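Local coordinates for FOKI restriction endonuclease (Planomicrobium okeanokoites, PDB 2FOK), which recognises a specific DNA sequence and cuts the DNA at a distance from it, as a metal-dependent type IIS restriction endonuclease, at residues S322-I325 with E326-Q329; K394-L397 with R398-K402; E430-M433 with K434-Y438; K529-L532 with T533-N536. All blocks are in the same frame, centred on the assembly; numbering follows the deposited sequence.

Contact 1 (S322-I325 with E326-Q329); sequences SLKI and EQIQ
K324 O is gripped by two backbone amides of the helix that starts just after it: Q327 N sits above its carbonyl plane at a short 2.5 Å, while I328 N comes in the plane at 3.0 Å. K324 is the N-cap residue, and the Q327 side chain answers it. Q327 CG stands beside the backbone N (chi1 -39°) and the chain beyond runs extended, carrying OE1 back to K324 N at 2.7 Å, with the donor lifted out of the amide plane. The bond thus returns from the third residue after the N-cap to the N-cap amide. The K324 side chain crosses the amide, its bent chain placing CE 3.0 Å from Q327 OE1. Underneath, L323 CD2 packs on I328 CG1 (3.7 Å); L323 also meets I316 and I328 meets I313, both of helix 303-319. L323 pairs through its backbone with Y365, so strand 323-324 enters the small sheet directly before helix 325-334, an arrangement consistent with a winged helix. The helix start is therefore held by backbone polarity and one glutamine amide on the outer side, and by aliphatic packing on the inner.

Contact 2 (K394-L397 with R398-K402); sequences KSEL and RHKLK
R398 folds back over K394 at the C-terminal end of helix 389-398, in the cleavage domain, which belongs to the PD-(D/E)XK nuclease clan; H399 is the first residue to leave helical angles. This side is tight. The guanidinium spreads one face over K394 O, and NH2 lies 3.5 Å from K394 CB, while R398 N bonds to K394 O at 3.0 Å. NE is buried without a partner, and NH1 makes a long, weak ion pair with E410. R398 also packs on E342, T343 and N346 of helix 341-352, in the D3 domain. An alanine here is likely to open a gap over K394 and strip this part of the interdomain seam of its filling. S395 OG and H399 ND1 also bond across it, to T343 OG1 and E342 OE2. Past the last turn, L401 N still reaches L397 O at 3.1 Å, and the L401 side chain packs on L552 of helix 548-560. The loose, solvent side is E396 and K400, both exposed and lying side by side. E396 starts with CG opposite its amide nitrogen (chi1 -174°), and K400 bends at its last two torsions, giving a salt bridge with K400 NZ 3.1 Å from E396 OE2, weak as a hydrogen bond.

Contact 3 (E430-M433 with K434-Y438); sequences EFFM and KVYGY
F432 points the edge of its ring at the face of Y436, CD1 standing above the rim of the tyrosine, with centroids 5.1 Å apart and planes at 54°. The same CD1 touches Y438 CD2 at 3.7 Å, the two side chains lying side by side. F431 brings CE2 to the edge of Y436, so the four rings make one aromatic cluster. F431 has CG opposite its backbone N (chi1 -165°), which lays the ring beside V435, one face toward it: CB sits over the centre in a CH-pi contact, 4.1 Å from the centroid, and CG2 lies against CD1. A serine in place of F431 would probably leave the V435 methyls and the Y436 edge without their cover. Outward from the rings, the helix widens into a pi-type turn: F431 O takes both V435 N (2.8 Å) and Y436 N (3.3 Å), and F432 O takes G437 N at 3.0 Å, with a weak bond from Y438 N. G437 ends the helix with positive phi, where a side chain would jam against the preceding carbonyl oxygen. At the polar rim E430 OE2 and K434 NZ form a long salt bridge of 3.9 Å, while E430 OE1 bonds to Y408 OH. The cluster packs against helix 548-560, where F431 meets L551 and L552 and Y436 OH bonds to L551 O; F432 and Y438 also meet I453 of strand 451-454, and Y438 touches helix 565-569.

Contact 4 (K529-L532 with T533-N536); sequences KAQL and TRLN
Q531 curls at its first two torsions (chi1 -73°, chi2 -62°), while R534 leaves the helix with CG opposite its amide nitrogen, runs extended to CD and bends at chi3 (70°), so the two polar ends come together one turn apart. The side chains run side by side, pointing the same way. R534 NH2 donates to Q531 OE1 at 3.2 Å in a fairly straight bond. The oxygen lies at the guanidinium edge, close to its plane, yet the two flat groups are turned well away from parallel and the donor is tilted from the amide plane. One N-H of the arginine is thus spent on the glutamine, which probably limits how the guanidinium can turn. Elsewhere round the same turn, T533 keeps OG1 beside its own backbone N, which brings the hydroxyl oxygen 3.2 Å from K529 O. That carbonyl oxygen already receives T533 N at 2.8 Å. The following backbone bonds are regular: R534 N to A530 O, L535 N to Q531 O at 3.0 Å, and N536 N to L532 O at 3.0 Å. K529 NZ and N536 ND2 reach beyond the helix, to N574 O and C541 O. As the crossover helix of the beta-alpha-beta unit between strands 515-521 and 542-547, helix 528-539 lays L532 and L535 on F517, with L532 also on V545; its Q531 and R534 side leans on I479 of helix 479-494.

Overall arrangement
Contact 1 belongs to the D3 domain, the other three to the cleavage domain. Contacts 1 and 2, nearest atoms about 8 Å apart, both lean on helix 341-352, contact 1 from within its own domain and contact 2 from across the domain boundary. Contacts 2 and 3, about 6 Å apart at their nearest atoms, share helix 548-560. Contact 3 is the most aromatic and has the most buried residues; contact 4, its centre about 36 Å from the centre of the chain, keeps only its leucines buried and carries an amide-guanidinium bond on its more exposed side. Helix ends set the chemistry too: contact 1 caps a start, contacts 2 and 3 close ends, and contact 4 lies wholly within one helix.

Contact 1 (S322-I325 with E326-Q329)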
loop_
_atom_site.group_PDB
_atom_site.type_symbol
_atom_site.label_atom_id
_atom_site.label_comp_id
_atom_site.label_asym_id
_atom_site.label_seq_id
_atom_site.Cartn_x
_atom_site.Cartn_y
_atom_site.Cartn_z
ATOM N N SER A 322 -18.666 -14.575 20.282
ATOM C CA SER A 322 -18.359 -13.189 20.649
ATOM C C SER A 322 -17.169 -13.267 21.615
ATOM O O SER A 322 -17.182 -14.055 22.568
ATOM C CB SER A 322 -19.565 -12.534 21.335
ATOM O OG SER A 322 -19.426 -11.118 21.418
ATOM N N LEU A 323 -16.147 -12.451 21.375
ATOM C CA LEU A 323 -14.938 -12.488 22.198
ATOM C C LEU A 323 -14.432 -11.110 22.629
ATOM O O LEU A 323 -14.700 -10.100 21.977
ATOM C CB LEU A 323 -13.824 -13.200 21.410
ATOM C CG LEU A 323 -13.162 -14.517 21.824
ATOM C CD1 LEU A 323 -14.177 -15.501 22.354
ATOM C CD2 LEU A 323 -12.458 -15.105 20.614
ATOM N N LYS A 324 -13.687 -11.081 23.734
ATOM C CA LYS A 324 -13.090 -9.846 24.231
ATOM C C LYS A 324 -11.608 -9.887 23.833
ATOM O O LYS A 324 -10.967 -10.935 23.923
ATOM C CB LYS A 324 -13.224 -9.758 25.752
ATOM C CG LYS A 324 -14.375 -8.869 26.230
ATOM C CD LYS A 324 -14.763 -9.157 27.691
ATOM C CE LYS A 324 -14.525 -10.629 28.078
ATOM N NZ LYS A 324 -14.561 -10.886 29.550
ATOM N N ILE A 325 -11.068 -8.753 23.388
ATOM C CA ILE A 325 -9.673 -8.695 22.961
ATOM C C ILE A 325 -8.745 -9.421 23.917
ATOM O O ILE A 325 -7.733 -9.978 23.499
ATOM C CB ILE A 325 -9.183 -7.239 22.802
ATOM C CG1 ILE A 325 -7.955 -7.202 21.887
ATOM C CG2 ILE A 325 -8.843 -6.643 24.159
ATOM C CD1 ILE A 325 -8.278 -6.918 20.437
ATOM N N GLU A 326 -9.094 -9.420 25.200
ATOM C CA GLU A 326 -8.280 -10.085 26.214
ATOM C C GLU A 326 -8.350 -11.608 26.081
ATOM O O GLU A 326 -7.394 -12.321 26.406
ATOM C CB GLU A 326 -8.733 -9.654 27.611
ATOM C CG GLU A 326 -8.129 -8.333 28.071
ATOM C CD GLU A 326 -9.026 -7.149 27.770
ATOM O OE1 GLU A 326 -10.192 -7.374 27.372
ATOM O OE2 GLU A 326 -8.565 -5.998 27.931
ATOM N N GLN A 327 -9.486 -12.110 25.606
ATOM C CA GLN A 327 -9.639 -13.548 25.411
ATOM C C GLN A 327 -8.910 -13.937 24.113
ATOM O O GLN A 327 -8.289 -14.995 24.023
ATOM C CB GLN A 327 -11.125 -13.905 25.331
ATOM C CG GLN A 327 -12.012 -13.120 26.292
ATOM C CD GLN A 327 -13.483 -13.507 26.185
ATOM O OE1 GLN A 327 -14.341 -12.674 25.868
ATOM N NE2 GLN A 327 -13.782 -14.779 26.450
ATOM N N ILE A 328 -8.978 -13.066 23.110
ATOM C CA ILE A 328 -8.298 -13.318 21.844
ATOM C C ILE A 328 -6.805 -13.317 22.121
ATOM O O ILE A 328 -6.071 -14.162 21.612
ATOM C CB ILE A 328 -8.592 -12.224 20.800
ATOM C CG1 ILE A 328 -10.006 -12.381 20.253
ATOM C CG2 ILE A 328 -7.594 -12.321 19.648
ATOM C CD1 ILE A 328 -10.547 -11.112 19.622
ATOM N N GLN A 329 -6.363 -12.356 22.926
ATOM C CA GLN A 329 -4.952 -12.235 23.275
ATOM C C GLN A 329 -4.573 -13.468 24.067
ATOM O O GLN A 329 -3.472 -14.007 23.924
ATOM C CB GLN A 329 -4.710 -10.980 24.120
ATOM C CG GLN A 329 -3.419 -11.020 24.934
ATOM C CD GLN A 329 -3.279 -9.835 25.859
ATOM O OE1 GLN A 329 -4.224 -9.458 26.550
ATOM N NE2 GLN A 329 -2.094 -9.242 25.882
#

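Contact 2 (K394-L397 with R398-K402)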
loop_
_atom_site.group_PDB
_atom_site.type_symbol
_atom_site.label_atom_id
_atom_site.label_comp_id
_atom_site.label_asym_id
_atom_site.label_seq_id
_atom_site.Cartn_x
_atom_site.Cartn_y
_atom_site.Cartn_z
ATOM N N LYS A 394 7.484 -1.492 17.046
ATOM C CA LYS A 394 6.142 -1.090 16.622
ATOM C C LYS A 394 5.183 -1.420 17.762
ATOM O O LYS A 394 4.297 -0.627 18.107
ATOM C CB LYS A 394 5.703 -1.873 15.383
ATOM C CG LYS A 394 6.465 -1.538 14.121
ATOM C CD LYS A 394 6.112 -2.538 13.028
ATOM C CE LYS A 394 6.938 -2.315 11.779
ATOM N NZ LYS A 394 6.088 -2.507 10.579
ATOM N N SER A 395 5.380 -2.610 18.330
ATOM C CA SER A 395 4.563 -3.096 19.420
ATOM C C SER A 395 4.687 -2.204 20.642
ATOM O O SER A 395 3.683 -1.858 21.264
ATOM C CB SER A 395 4.970 -4.516 19.779
ATOM O OG SER A 395 3.820 -5.335 19.930
ATOM N N GLU A 396 5.920 -1.822 20.975
ATOM C CA GLU A 396 6.167 -0.958 22.125
ATOM C C GLU A 396 5.426 0.359 22.004
ATOM O O GLU A 396 4.726 0.749 22.919
ATOM C CB GLU A 396 7.660 -0.675 22.295
ATOM C CG GLU A 396 7.983 0.101 23.565
ATOM C CD GLU A 396 9.173 1.031 23.416
ATOM O OE1 GLU A 396 10.056 0.742 22.576
ATOM O OE2 GLU A 396 9.230 2.051 24.144
ATOM N N LEU A 397 5.554 1.017 20.856
ATOM C CA LEU A 397 4.917 2.310 20.614
ATOM C C LEU A 397 3.395 2.300 20.444
ATOM O O LEU A 397 2.737 3.335 20.614
ATOM C CB LEU A 397 5.570 2.978 19.399
ATOM C CG LEU A 397 7.062 3.334 19.517
ATOM C CD1 LEU A 397 7.565 3.852 18.171
ATOM C CD2 LEU A 397 7.268 4.388 20.595
ATOM N N ARG A 398 2.833 1.152 20.072
ATOM C CA ARG A 398 1.380 1.038 19.911
ATOM C C ARG A 398 0.785 0.933 21.308
ATOM O O ARG A 398 -0.305 1.439 21.575
ATOM C CB ARG A 398 1.015 -0.209 19.097
ATOM C CG ARG A 398 0.436 0.126 17.727
ATOM C CD ARG A 398 -0.137 -1.089 17.032
ATOM N NE ARG A 398 0.915 -1.993 16.584
ATOM C CZ ARG A 398 1.401 -2.014 15.353
ATOM N NH1 ARG A 398 0.930 -1.175 14.432
ATOM N NH2 ARG A 398 2.349 -2.883 15.041
ATOM N N HIS A 399 1.521 0.265 22.190
ATOM C CA HIS A 399 1.128 0.096 23.579
ATOM C C HIS A 399 1.933 1.105 24.400
ATOM O O HIS A 399 2.746 0.732 25.250
ATOM C CB HIS A 399 1.460 -1.313 24.036
ATOM C CG HIS A 399 1.127 -1.579 25.470
ATOM N ND1 HIS A 399 -0.154 -1.855 25.897
ATOM C CD2 HIS A 399 1.900 -1.590 26.580
ATOM C CE1 HIS A 399 -0.155 -2.025 27.207
ATOM N NE2 HIS A 399 1.081 -1.869 27.646
ATOM N N LYS A 400 1.727 2.385 24.134
ATOM C CA LYS A 400 2.462 3.421 24.847
ATOM C C LYS A 400 1.949 4.776 24.412
ATOM O O LYS A 400 1.663 5.630 25.238
ATOM C CB LYS A 400 3.957 3.315 24.538
ATOM C CG LYS A 400 4.841 4.067 25.508
ATOM C CD LYS A 400 6.147 4.496 24.868
ATOM C CE LYS A 400 7.330 3.988 25.674
ATOM N NZ LYS A 400 7.054 2.633 26.243
ATOM N N LEU A 401 1.839 4.960 23.099
ATOM C CA LEU A 401 1.342 6.209 22.541
ATOM C C LEU A 401 -0.174 6.053 22.451
ATOM O O LEU A 401 -0.693 5.476 21.503
ATOM C CB LEU A 401 1.957 6.455 21.151
ATOM C CG LEU A 401 3.491 6.366 20.982
ATOM C CD1 LEU A 401 3.891 7.093 19.699
ATOM C CD2 LEU A 401 4.233 6.980 22.184
ATOM N N LYS A 402 -0.868 6.562 23.463
ATOM C CA LYS A 402 -2.323 6.472 23.564
ATOM C C LYS A 402 -3.097 7.522 22.779
ATOM O O LYS A 402 -4.323 7.521 22.791
ATOM C CB LYS A 402 -2.737 6.534 25.039
#

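Contact 3 (E430-M433 with K434-Y438)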
loop_
_atom_site.group_PDB
_atom_site.type_symbol
_atom_site.label_atom_id
_atom_site.label_comp_id
_atom_site.label_asym_id
_atom_site.label_seq_id
_atom_site.Cartn_x
_atom_site.Cartn_y
_atom_site.Cartn_z
ATOM N N GLU A 430 1.736 15.720 7.343
ATOM C CA GLU A 430 0.376 15.526 7.827
ATOM C C GLU A 430 0.333 15.381 9.338
ATOM O O GLU A 430 -0.572 15.893 9.986
ATOM C CB GLU A 430 -0.252 14.302 7.169
ATOM C CG GLU A 430 -1.733 14.203 7.416
ATOM C CD GLU A 430 -2.307 12.878 7.005
ATOM O OE1 GLU A 430 -2.016 11.869 7.678
ATOM O OE2 GLU A 430 -3.061 12.842 6.016
ATOM N N PHE A 431 1.313 14.678 9.891
ATOM C CA PHE A 431 1.430 14.482 11.339
ATOM C C PHE A 431 1.707 15.836 12.022
ATOM O O PHE A 431 1.151 16.153 13.078
ATOM C CB PHE A 431 2.587 13.518 11.634
ATOM C CG PHE A 431 2.587 12.962 13.042
ATOM C CD1 PHE A 431 1.630 12.032 13.442
ATOM C CD2 PHE A 431 3.587 13.303 13.935
ATOM C CE1 PHE A 431 1.681 11.446 14.710
ATOM C CE2 PHE A 431 3.648 12.726 15.200
ATOM C CZ PHE A 431 2.696 11.797 15.585
ATOM N N PHE A 432 2.566 16.638 11.407
ATOM C CA PHE A 432 2.902 17.930 11.976
ATOM C C PHE A 432 1.654 18.782 12.150
ATOM O O PHE A 432 1.394 19.299 13.242
ATOM C CB PHE A 432 3.925 18.655 11.091
ATOM C CG PHE A 432 5.355 18.442 11.519
ATOM C CD1 PHE A 432 5.732 18.629 12.848
ATOM C CD2 PHE A 432 6.321 18.034 10.598
ATOM C CE1 PHE A 432 7.054 18.415 13.262
ATOM C CE2 PHE A 432 7.654 17.813 11.000
ATOM C CZ PHE A 432 8.019 18.005 12.334
ATOM N N MET A 433 0.873 18.895 11.080
ATOM C CA MET A 433 -0.350 19.698 11.069
ATOM C C MET A 433 -1.528 19.117 11.840
ATOM O O MET A 433 -2.250 19.840 12.515
ATOM C CB MET A 433 -0.800 19.946 9.626
ATOM C CG MET A 433 -0.302 21.256 9.050
ATOM S SD MET A 433 0.320 21.079 7.378
ATOM C CE MET A 433 -1.181 20.643 6.512
ATOM N N LYS A 434 -1.721 17.811 11.732
ATOM C CA LYS A 434 -2.844 17.165 12.388
ATOM C C LYS A 434 -2.637 16.859 13.858
ATOM O O LYS A 434 -3.584 16.949 14.643
ATOM C CB LYS A 434 -3.203 15.869 11.647
ATOM C CG LYS A 434 -4.066 16.085 10.418
ATOM C CD LYS A 434 -4.824 14.820 10.043
ATOM C CE LYS A 434 -5.456 14.942 8.663
ATOM N NZ LYS A 434 -6.139 13.677 8.249
ATOM N N VAL A 435 -1.410 16.508 14.236
ATOM C CA VAL A 435 -1.132 16.142 15.619
ATOM C C VAL A 435 -0.410 17.183 16.450
ATOM O O VAL A 435 -0.782 17.422 17.602
ATOM C CB VAL A 435 -0.342 14.812 15.688
ATOM C CG1 VAL A 435 -0.118 14.401 17.150
ATOM C CG2 VAL A 435 -1.107 13.725 14.951
ATOM N N TYR A 436 0.625 17.792 15.879
ATOM C CA TYR A 436 1.396 18.814 16.583
ATOM C C TYR A 436 0.587 20.098 16.648
ATOM O O TYR A 436 0.603 20.790 17.650
ATOM C CB TYR A 436 2.718 19.077 15.864
ATOM C CG TYR A 436 3.856 18.187 16.304
ATOM C CD1 TYR A 436 3.973 16.886 15.821
ATOM C CD2 TYR A 436 4.845 18.664 17.167
ATOM C CE1 TYR A 436 5.059 16.077 16.187
ATOM C CE2 TYR A 436 5.923 17.876 17.537
ATOM C CZ TYR A 436 6.025 16.580 17.042
ATOM O OH TYR A 436 7.096 15.792 17.409
ATOM N N GLY A 437 -0.126 20.408 15.572
ATOM C CA GLY A 437 -0.951 21.603 15.554
ATOM C C GLY A 437 -0.442 22.720 14.674
ATOM O O GLY A 437 -0.976 23.827 14.697
ATOM N N TYR A 438 0.587 22.437 13.887
ATOM C CA TYR A 438 1.177 23.440 13.018
ATOM C C TYR A 438 0.274 23.783 11.856
ATOM O O TYR A 438 -0.644 23.038 11.515
ATOM C CB TYR A 438 2.513 22.940 12.454
ATOM C CG TYR A 438 3.664 22.938 13.444
ATOM C CD1 TYR A 438 4.352 24.113 13.745
ATOM C CD2 TYR A 438 4.069 21.755 14.064
ATOM C CE1 TYR A 438 5.421 24.108 14.639
ATOM C CE2 TYR A 438 5.139 21.738 14.962
ATOM C CZ TYR A 438 5.806 22.918 15.239
ATOM O OH TYR A 438 6.862 22.907 16.114
#

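Contact 4 (K529-L532 with T533-N536)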
loop_
_atom_site.group_PDB
_atom_site.type_symbol
_atom_site.label_atom_id
_atom_site.label_comp_id
_atom_site.label_asym_id
_atom_site.label_seq_id
_atom_site.Cartn_x
_atom_site.Cartn_y
_atom_site.Cartn_z
ATOM N N LYS A 529 26.083 16.553 13.056
ATOM C CA LYS A 529 26.168 17.783 13.835
ATOM C C LYS A 529 27.067 18.830 13.169
ATOM O O LYS A 529 26.720 20.010 13.119
ATOM C CB LYS A 529 26.683 17.485 15.246
ATOM C CG LYS A 529 26.133 18.403 16.339
ATOM C CD LYS A 529 26.812 18.117 17.689
ATOM C CE LYS A 529 26.606 19.252 18.708
ATOM N NZ LYS A 529 26.221 20.547 18.068
ATOM N N ALA A 530 28.216 18.395 12.661
ATOM C CA ALA A 530 29.148 19.297 12.002
ATOM C C ALA A 530 28.459 20.011 10.849
ATOM O O ALA A 530 28.807 21.145 10.518
ATOM C CB ALA A 530 30.352 18.522 11.496
ATOM N N GLN A 531 27.481 19.344 10.237
ATOM C CA GLN A 531 26.720 19.925 9.128
ATOM C C GLN A 531 25.808 21.013 9.666
ATOM O O GLN A 531 25.657 22.070 9.057
ATOM C CB GLN A 531 25.866 18.852 8.437
ATOM C CG GLN A 531 26.654 17.866 7.575
ATOM C CD GLN A 531 27.376 18.543 6.436
ATOM O OE1 GLN A 531 26.757 19.183 5.594
ATOM N NE2 GLN A 531 28.693 18.402 6.398
ATOM N N LEU A 532 25.193 20.735 10.811
ATOM C CA LEU A 532 24.284 21.669 11.481
ATOM C C LEU A 532 25.056 22.900 11.945
ATOM O O LEU A 532 24.578 24.029 11.831
ATOM C CB LEU A 532 23.635 20.988 12.695
ATOM C CG LEU A 532 22.242 20.351 12.643
ATOM C CD1 LEU A 532 21.809 20.041 11.222
ATOM C CD2 LEU A 532 22.262 19.097 13.500
ATOM N N THR A 533 26.258 22.677 12.469
ATOM C CA THR A 533 27.089 23.781 12.954
ATOM C C THR A 533 27.461 24.725 11.810
ATOM O O THR A 533 27.494 25.948 11.976
ATOM C CB THR A 533 28.374 23.238 13.609
ATOM O OG1 THR A 533 28.017 22.486 14.772
ATOM C CG2 THR A 533 29.305 24.370 14.024
ATOM N N ARG A 534 27.726 24.145 10.645
ATOM C CA ARG A 534 28.100 24.914 9.471
ATOM C C ARG A 534 26.934 25.693 8.878
ATOM O O ARG A 534 27.094 26.842 8.484
ATOM C CB ARG A 534 28.696 23.981 8.415
ATOM C CG ARG A 534 29.132 24.665 7.137
ATOM C CD ARG A 534 29.776 23.665 6.200
ATOM N NE ARG A 534 28.826 22.705 5.638
ATOM C CZ ARG A 534 27.925 22.990 4.698
ATOM N NH1 ARG A 534 27.841 24.215 4.207
ATOM N NH2 ARG A 534 27.114 22.044 4.230
ATOM N N LEU A 535 25.764 25.069 8.810
ATOM C CA LEU A 535 24.580 25.731 8.249
ATOM C C LEU A 535 24.094 26.874 9.129
ATOM O O LEU A 535 23.561 27.865 8.626
ATOM C CB LEU A 535 23.435 24.733 8.069
ATOM C CG LEU A 535 23.461 23.786 6.869
ATOM C CD1 LEU A 535 22.223 22.918 6.922
ATOM C CD2 LEU A 535 23.504 24.563 5.559
ATOM N N ASN A 536 24.260 26.721 10.442
ATOM C CA ASN A 536 23.853 27.740 11.404
ATOM C C ASN A 536 24.758 28.967 11.322
ATOM O O ASN A 536 24.313 30.089 11.550
ATOM C CB ASN A 536 23.917 27.187 12.831
ATOM C CG ASN A 536 23.897 28.289 13.880
ATOM O OD1 ASN A 536 24.934 28.647 14.450
ATOM N ND2 ASN A 536 22.713 28.841 14.132
#